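Local coordinates for protein PrgX (Enterococcus faecalis, PDB 2AWI) that acts as the cCF10 pheromone receptor and repressor that regulates conjugation, and probably binds DNA through a helix-turn-helix region, at residues 7-10 with 11-15; 15-18 with 19-23; 56-59 with 60-64. The protein carries 1 engineered substitution. All blocks are in the same frame, centred on the assembly; numbering follows the deposited sequence.

Contact 1. Residues 7-10 with 11-15; sequences VLKQ and IRQEL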
loop_
_atom_site.group_PDB
_atom_site.type_symbol
_atom_site.label_atom_id
_atom_site.label_comp_id
_atom_site.label_asym_id
_atom_site.label_seq_id
_atom_site.Cartn_x
_atom_site.Cartn_y
_atom_site.Cartn_z
ATOM N N VAL A 7 39.243 38.031 -4.924
ATOM C CA VAL A 7 38.884 36.683 -4.505
ATOM C C VAL A 7 40.157 35.841 -4.389
ATOM O O VAL A 7 40.300 35.051 -3.452
ATOM C CB VAL A 7 37.893 36.025 -5.498
ATOM C CG1 VAL A 7 37.779 34.531 -5.216
ATOM C CG2 VAL A 7 36.511 36.679 -5.359
ATOM N N LEU A 8 41.080 36.016 -5.336
ATOM C CA LEU A 8 42.349 35.290 -5.303
ATOM C C LEU A 8 43.113 35.637 -4.018
ATOM O O LEU A 8 43.735 34.770 -3.400
ATOM C CB LEU A 8 43.212 35.644 -6.520
ATOM C CG LEU A 8 42.768 35.095 -7.880
ATOM C CD1 LEU A 8 43.745 35.553 -8.943
ATOM C CD2 LEU A 8 42.707 33.570 -7.844
ATOM N N LYS A 9 43.054 36.906 -3.615
ATOM C CA LYS A 9 43.728 37.351 -2.399
ATOM C C LYS A 9 43.100 36.689 -1.175
ATOM O O LYS A 9 43.801 36.139 -0.324
ATOM C CB LYS A 9 43.635 38.869 -2.280
ATOM C CG LYS A 9 44.342 39.454 -1.073
ATOM C CD LYS A 9 44.311 40.976 -1.123
ATOM C CE LYS A 9 45.119 41.592 0.005
ATOM N NZ LYS A 9 45.137 43.078 -0.079
ATOM N N GLN A 10 41.772 36.747 -1.095
ATOM C CA GLN A 10 41.039 36.139 0.011
ATOM C C GLN A 10 41.430 34.667 0.159
ATOM O O GLN A 10 41.800 34.218 1.244
ATOM C CB GLN A 10 39.528 36.226 -0.235
ATOM C CG GLN A 10 38.708 35.339 0.703
ATOM C CD GLN A 10 37.418 34.809 0.079
ATOM O OE1 GLN A 10 36.770 33.919 0.638
ATOM N NE2 GLN A 10 37.043 35.352 -1.074
ATOM N N ILE A 11 41.340 33.924 -0.942
ATOM C CA ILE A 11 41.650 32.498 -0.947
ATOM C C ILE A 11 43.124 32.248 -0.659
ATOM O O ILE A 11 43.464 31.417 0.186
ATOM C CB ILE A 11 41.269 31.846 -2.313
ATOM C CG1 ILE A 11 39.810 32.172 -2.655
ATOM C CG2 ILE A 11 41.446 30.329 -2.246
ATOM C CD1 ILE A 11 39.338 31.642 -4.007
ATOM N N ARG A 12 43.997 32.970 -1.355
ATOM C CA ARG A 12 45.431 32.824 -1.146
ATOM C C ARG A 12 45.820 33.012 0.328
ATOM O O ARG A 12 46.584 32.219 0.881
ATOM C CB ARG A 12 46.204 33.823 -2.014
ATOM C CG ARG A 12 47.689 33.878 -1.691
ATOM C CD ARG A 12 48.449 34.844 -2.578
ATOM N NE ARG A 12 48.077 36.244 -2.372
ATOM C CZ ARG A 12 48.379 36.965 -1.292
ATOM N NH1 ARG A 12 49.069 36.433 -0.288
ATOM N NH2 ARG A 12 47.993 38.231 -1.222
ATOM N N GLN A 13 45.290 34.048 0.970
ATOM C CA GLN A 13 45.621 34.295 2.371
ATOM C C GLN A 13 44.949 33.321 3.330
ATOM O O GLN A 13 45.493 33.025 4.388
ATOM C CB GLN A 13 45.291 35.742 2.754
ATOM C CG GLN A 13 46.063 36.749 1.918
ATOM C CD GLN A 13 45.924 38.161 2.422
ATOM O OE1 GLN A 13 44.822 38.619 2.715
ATOM N NE2 GLN A 13 47.042 38.868 2.516
ATOM N N GLU A 14 43.770 32.821 2.973
ATOM C CA GLU A 14 43.082 31.852 3.828
ATOM C C GLU A 14 43.851 30.535 3.858
ATOM O O GLU A 14 43.815 29.804 4.849
ATOM C CB GLU A 14 41.670 31.580 3.308
ATOM C CG GLU A 14 40.998 30.347 3.917
ATOM C CD GLU A 14 40.825 30.452 5.416
ATOM O OE1 GLU A 14 40.621 31.584 5.904
ATOM O OE2 GLU A 14 40.874 29.410 6.106
ATOM N N LEU A 15 44.526 30.229 2.755
ATOM C CA LEU A 15 45.295 28.998 2.654
ATOM C C LEU A 15 46.756 29.180 3.063
ATOM O O LEU A 15 47.546 28.238 3.003
ATOM C CB LEU A 15 45.204 28.449 1.229
ATOM C CG LEU A 15 43.779 28.090 0.791
ATOM C CD1 LEU A 15 43.791 27.534 -0.622
ATOM C CD2 LEU A 15 43.195 27.070 1.762
#
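Val-7 and Ile-11 sit one helical turn apart with their side chains running the same way, and Val-7 CG1 presses on Ile-11 CD1 at 3.5 Å, closer than carbons usually come. Two torsions produce this. In Val-7, CG1 is anti to the backbone N (chi1 167°). In Ile-11, CG1 lies beside its own backbone N (chi1 -53°), low over the previous turn. There Ile-11 CG1 comes within 3.0 Å of Val-7 O. The pair forms one apolar side of the helix, facing Ile-61 of helix 58-67. Leu-8 points to another side, where Leu-47, Phe-50 and Leu-54 of helix 44-54 receive it.

Behind these side chains runs ordinary alpha-helical bonding. Ile-11 N, Arg-12 N and Gln-13 N donate to Val-7 O, Leu-8 O and Lys-9 O, and Glu-14 N reaches Gln-10 O at 3.0 Å with the most bent N-H of the four (145°). This is helix 4-14, the opening helix of the helix-turn-helix domain, packed against several of the helices that follow it.

Lys-9 meets the polar ends of its neighbours with its methylenes, not with its ammonium. Fully extended, it runs alongside Gln-13, with Lys-9 CG 3.9 Å from Gln-13 OE1. Arg-12 approaches the same methylene at a slant, Lys-9 CG to Arg-12 NH2 being 3.9 Å, while Lys-9 NZ stays 5.7 Å from that nitrogen. The like charge there is probably offset by Glu-36, which forms a salt bridge with Arg-12 NE. Glu-14 touches Gln-10 O through CB, but its carboxylate turns outward to Arg-145 and Thr-146 of the second subunit.

Contact 2. Residues 15-18 with 19-23; sequences LNYH and QIDLY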
loop_
_atom_site.group_PDB
_atom_site.type_symbol
_atom_site.label_atom_id
_atom_site.label_comp_id
_atom_site.label_asym_id
_atom_site.label_seq_id
_atom_site.Cartn_x
_atom_site.Cartn_y
_atom_site.Cartn_z
ATOM N N LEU A 15 44.526 30.229 2.755
ATOM C CA LEU A 15 45.295 28.998 2.654
ATOM C C LEU A 15 46.756 29.180 3.063
ATOM O O LEU A 15 47.546 28.238 3.003
ATOM C CB LEU A 15 45.204 28.449 1.229
ATOM C CG LEU A 15 43.779 28.090 0.791
ATOM C CD1 LEU A 15 43.791 27.534 -0.622
ATOM C CD2 LEU A 15 43.195 27.070 1.762
ATOM N N ASN A 16 47.105 30.395 3.481
ATOM C CA ASN A 16 48.459 30.715 3.920
ATOM C C ASN A 16 49.516 30.765 2.826
ATOM O O ASN A 16 50.698 30.575 3.105
ATOM C CB ASN A 16 48.915 29.731 4.996
ATOM C CG ASN A 16 48.883 30.330 6.376
ATOM O OD1 ASN A 16 47.817 30.648 6.906
ATOM N ND2 ASN A 16 50.060 30.496 6.972
ATOM N N TYR A 17 49.104 31.014 1.588
ATOM C CA TYR A 17 50.055 31.107 0.485
ATOM C C TYR A 17 50.566 32.541 0.364
ATOM O O TYR A 17 49.853 33.499 0.681
ATOM C CB TYR A 17 49.405 30.704 -0.846
ATOM C CG TYR A 17 49.147 29.219 -1.019
ATOM C CD1 TYR A 17 50.177 28.289 -0.892
ATOM C CD2 TYR A 17 47.872 28.747 -1.338
ATOM C CE1 TYR A 17 49.943 26.924 -1.082
ATOM C CE2 TYR A 17 47.627 27.388 -1.527
ATOM C CZ TYR A 17 48.668 26.480 -1.399
ATOM O OH TYR A 17 48.426 25.137 -1.586
ATOM N N HIS A 18 51.804 32.687 -0.092
ATOM C CA HIS A 18 52.380 34.009 -0.284
ATOM C C HIS A 18 52.245 34.335 -1.760
ATOM O O HIS A 18 52.036 33.438 -2.583
ATOM C CB HIS A 18 53.851 34.025 0.134
ATOM C CG HIS A 18 54.058 33.814 1.601
ATOM N ND1 HIS A 18 53.518 34.649 2.557
ATOM C CD2 HIS A 18 54.732 32.855 2.278
ATOM C CE1 HIS A 18 53.851 34.211 3.758
ATOM N NE2 HIS A 18 54.588 33.124 3.617
ATOM N N GLN A 19 52.368 35.609 -2.100
ATOM C CA GLN A 19 52.232 36.022 -3.485
ATOM C C GLN A 19 53.146 35.262 -4.444
ATOM O O GLN A 19 52.728 34.933 -5.559
ATOM C CB GLN A 19 52.446 37.534 -3.598
ATOM C CG GLN A 19 51.445 38.324 -2.751
ATOM C CD GLN A 19 51.515 39.827 -2.969
ATOM O OE1 GLN A 19 51.217 40.325 -4.051
ATOM N NE2 GLN A 19 51.908 40.556 -1.930
ATOM N N ILE A 20 54.373 34.972 -4.005
ATOM C CA ILE A 20 55.348 34.238 -4.815
ATOM C C ILE A 20 54.824 32.874 -5.244
ATOM O O ILE A 20 55.067 32.440 -6.374
ATOM C CB ILE A 20 56.673 33.967 -4.043
ATOM C CG1 ILE A 20 56.460 34.228 -2.556
ATOM C CG2 ILE A 20 57.823 34.785 -4.631
ATOM C CD1 ILE A 20 57.595 33.762 -1.698
ATOM N N ASP A 21 54.129 32.191 -4.337
ATOM C CA ASP A 21 53.605 30.862 -4.627
ATOM C C ASP A 21 52.597 30.869 -5.757
ATOM O O ASP A 21 52.354 29.838 -6.382
ATOM C CB ASP A 21 52.970 30.250 -3.376
ATOM C CG ASP A 21 53.974 30.042 -2.250
ATOM O OD1 ASP A 21 55.024 29.404 -2.488
ATOM O OD2 ASP A 21 53.706 30.510 -1.123
ATOM N N LEU A 22 52.020 32.035 -6.020
ATOM C CA LEU A 22 51.029 32.186 -7.078
ATOM C C LEU A 22 51.590 32.661 -8.407
ATOM O O LEU A 22 51.303 32.073 -9.447
ATOM C CB LEU A 22 49.932 33.171 -6.642
ATOM C CG LEU A 22 48.709 32.644 -5.885
ATOM C CD1 LEU A 22 47.809 31.891 -6.845
ATOM C CD2 LEU A 22 49.151 31.755 -4.729
ATOM N N TYR A 23 52.390 33.724 -8.383
ATOM C CA TYR A 23 52.918 34.276 -9.626
ATOM C C TYR A 23 54.230 33.722 -10.163
ATOM O O TYR A 23 54.517 33.892 -11.351
ATOM C CB TYR A 23 53.043 35.808 -9.529
ATOM C CG TYR A 23 54.159 36.309 -8.628
ATOM C CD1 TYR A 23 53.894 36.752 -7.332
ATOM C CD2 TYR A 23 55.486 36.340 -9.078
ATOM C CE1 TYR A 23 54.916 37.213 -6.504
ATOM C CE2 TYR A 23 56.517 36.800 -8.260
ATOM C CZ TYR A 23 56.226 37.237 -6.974
ATOM O OH TYR A 23 57.239 37.709 -6.168
#
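Tyr-17 lays its CB against Leu-22 CD2 at 4.0 Å, an apolar touch between the connecting loop and the helix it leads into. Leu-22 also packs on Phe-50 and Leu-54 of helix 44-54, and Leu-54 touches Tyr-17 as well, so the pair belongs to the edge of the domain's core. The tyrosine ring has a polar neighbour too: Asp-21 OD2 stands at its rim, near the ring plane and 4.2 Å from Tyr-17 CD1. The two side chains cross at about a right angle, with ring and carboxylate planes turned 65° apart.

The same oxygen does the main polar work. With CG beside its own backbone N (chi1 -63°), Asp-21 turns its carboxylate back toward the loop, and OD2 accepts the N-H of His-18 at 3.1 Å in a nearly straight bond (165°). It uses the anti lone pair, the one directed away from OD1. In return Asp-21 N approaches His-18 O at 3.0 Å, but the bond is bent and weak. His-18 and Asp-21 are thus joined twice, once by a side chain and once by the main chain. Beside them, Ile-20 CG1 rests 3.8 Å from His-18 CB.

The loop has two further partners: Arg-12 NH1 hydrogen-bonds to Tyr-17 O, and the Tyr-17 side chain packs on Ser-106 of the second subunit. One residue earlier, Asn-16 takes a positive phi and closes helix 4-14 in a Schellman motif. Beyond this turn helix 19-23 is probably the first helix of the helix-turn-helix motif, the one before the helix that would lie on DNA, as membership of the XRE family suggests.

Contact 3. Residues 56-59 with 60-64; sequences VNFF and EILNR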
loop_
_atom_site.group_PDB
_atom_site.type_symbol
_atom_site.label_atom_id
_atom_site.label_comp_id
_atom_site.label_asym_id
_atom_site.label_seq_id
_atom_site.Cartn_x
_atom_site.Cartn_y
_atom_site.Cartn_z
ATOM N N VAL A 56 41.749 25.328 -5.475
ATOM C CA VAL A 56 40.319 25.604 -5.405
ATOM C C VAL A 56 39.773 25.605 -6.822
ATOM O O VAL A 56 40.307 26.273 -7.699
ATOM C CB VAL A 56 40.048 26.981 -4.741
ATOM C CG1 VAL A 56 38.546 27.276 -4.715
ATOM C CG2 VAL A 56 40.627 26.990 -3.341
ATOM N N ASN A 57 38.702 24.853 -7.039
ATOM C CA ASN A 57 38.085 24.729 -8.357
ATOM C C ASN A 57 37.849 26.046 -9.105
ATOM O O ASN A 57 37.279 27.003 -8.576
ATOM C CB ASN A 57 36.790 23.920 -8.224
ATOM C CG ASN A 57 37.046 22.500 -7.713
ATOM O OD1 ASN A 57 37.468 21.622 -8.464
ATOM N ND2 ASN A 57 36.814 22.282 -6.426
ATOM N N PHE A 58 38.323 26.072 -10.346
ATOM C CA PHE A 58 38.218 27.216 -11.246
ATOM C C PHE A 58 36.814 27.831 -11.315
ATOM O O PHE A 58 36.667 29.048 -11.213
ATOM C CB PHE A 58 38.680 26.779 -12.635
ATOM C CG PHE A 58 38.653 27.868 -13.664
ATOM C CD1 PHE A 58 39.493 28.965 -13.562
ATOM C CD2 PHE A 58 37.815 27.772 -14.774
ATOM C CE1 PHE A 58 39.507 29.952 -14.550
ATOM C CE2 PHE A 58 37.822 28.755 -15.766
ATOM C CZ PHE A 58 38.671 29.845 -15.652
ATOM N N PHE A 59 35.780 27.008 -11.487
ATOM C CA PHE A 59 34.419 27.538 -11.565
ATOM C C PHE A 59 33.977 28.174 -10.250
ATOM O O PHE A 59 33.289 29.195 -10.247
ATOM C CB PHE A 59 33.421 26.436 -11.952
ATOM C CG PHE A 59 33.473 26.026 -13.408
ATOM C CD1 PHE A 59 32.684 24.978 -13.868
ATOM C CD2 PHE A 59 34.310 26.669 -14.313
ATOM C CE1 PHE A 59 32.730 24.576 -15.206
ATOM C CE2 PHE A 59 34.360 26.271 -15.652
ATOM C CZ PHE A 59 33.573 25.225 -16.096
ATOM N N GLU A 60 34.362 27.567 -9.132
ATOM C CA GLU A 60 33.979 28.099 -7.833
ATOM C C GLU A 60 34.536 29.502 -7.669
ATOM O O GLU A 60 33.864 30.386 -7.134
ATOM C CB GLU A 60 34.502 27.220 -6.694
ATOM C CG GLU A 60 33.882 27.590 -5.361
ATOM C CD GLU A 60 34.499 26.864 -4.179
ATOM O OE1 GLU A 60 34.735 25.648 -4.297
ATOM O OE2 GLU A 60 34.729 27.505 -3.128
ATOM N N ILE A 61 35.763 29.703 -8.135
ATOM C CA ILE A 61 36.397 31.008 -8.026
ATOM C C ILE A 61 35.624 32.011 -8.871
ATOM O O ILE A 61 35.285 33.093 -8.391
ATOM C CB ILE A 61 37.889 30.960 -8.474
ATOM C CG1 ILE A 61 38.697 30.103 -7.496
ATOM C CG2 ILE A 61 38.456 32.369 -8.544
ATOM C CD1 ILE A 61 40.188 29.966 -7.841
ATOM N N LEU A 62 35.346 31.653 -10.126
ATOM C CA LEU A 62 34.577 32.530 -11.007
ATOM C C LEU A 62 33.271 32.918 -10.325
ATOM O O LEU A 62 32.930 34.092 -10.234
ATOM C CB LEU A 62 34.280 31.836 -12.338
ATOM C CG LEU A 62 35.424 31.876 -13.356
ATOM C CD1 LEU A 62 35.061 31.118 -14.627
ATOM C CD2 LEU A 62 35.722 33.326 -13.678
ATOM N N ASN A 63 32.549 31.930 -9.821
ATOM C CA ASN A 63 31.291 32.207 -9.145
ATOM C C ASN A 63 31.508 33.137 -7.960
ATOM O O ASN A 63 30.798 34.124 -7.811
ATOM C CB ASN A 63 30.636 30.904 -8.678
ATOM C CG ASN A 63 29.853 30.215 -9.779
ATOM O OD1 ASN A 63 28.746 30.621 -10.110
ATOM N ND2 ASN A 63 30.430 29.170 -10.357
ATOM N N ARG A 64 32.487 32.826 -7.115
ATOM C CA ARG A 64 32.763 33.666 -5.952
ATOM C C ARG A 64 33.060 35.099 -6.371
ATOM O O ARG A 64 32.781 36.044 -5.630
ATOM C CB ARG A 64 33.938 33.098 -5.150
ATOM C CG ARG A 64 33.558 31.934 -4.248
ATOM C CD ARG A 64 34.782 31.181 -3.766
ATOM N NE ARG A 64 34.415 30.023 -2.959
ATOM C CZ ARG A 64 33.921 30.100 -1.731
ATOM N NH1 ARG A 64 33.742 31.281 -1.162
ATOM N NH2 ARG A 64 33.584 28.994 -1.082
HETATM O O HOH W 1 36.845 23.976 -4.347
#
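Val-56 meets both Glu-60 and Ile-61 as the chain enters helix 58-67, a helix that packs on helix 4-14 in the helix-turn-helix region. Its CG1, anti to the backbone N (chi1 178°), points at the coming turn, 4.0 Å from Ile-61 CG1 and 4.1 Å from Glu-60 CD. Ile-11 of helix 4-14 packs against both Val-56 and Ile-61, placing this corner inside the domain.

Asn-57 holds the N-cap position, yet its side chain makes no capping bond; ND2 turns instead to a water 2.7 Å away, which in turn donates to Glu-60 OE1. That oxygen also accepts from Gly-150 N of the second subunit. The other oxygen, OE2, is met side-on by Arg-64 in a salt bridge: NE and NH2 both converge on it, NH2 at 2.8 Å, with OE2 lying close to the guanidinium plane. The main chain of Asn-57 serves the helix, its O accepting from Ile-61 N.

Phe-58 follows with its ring facing Leu-62, whose CD1 makes an off-centre CH-pi contact 4.2 Å from the ring centroid. Leu-47 of helix 44-54 touches both side chains.

Phe-59 turns outward to stack edge-to-face on Phe-59 of the second subunit. Its carbonyl stays with the helix and is gripped twice by one residue: Asn-63 N gives Phe-59 O the regular, nearly straight helical bond, while Asn-63 ND2, 2.9 Å from Phe-59 O, comes from above the carbonyl plane, 56° out of it.

All three contacts belong to the N-terminal region of the chain and lie on the same side of its centre. Contact 1, on helix 4-14, runs directly into contact 2, which shares Leu-15 and leads to helix 19-23; their centres are about 9 Å apart, bridged by Arg-12. Contact 3 comes later, at the start of helix 58-67, with its centre about 12 Å from that of contact 1 and about 17 Å from that of contact 2. Helix 4-14 touches both other contacts, meeting helix 58-67 through Val-7 and Ile-11, while Leu-15 also reaches Val-56. Each contact also touches the second subunit, so the probable DNA-binding region packs on its partner chain as well as on its own helices.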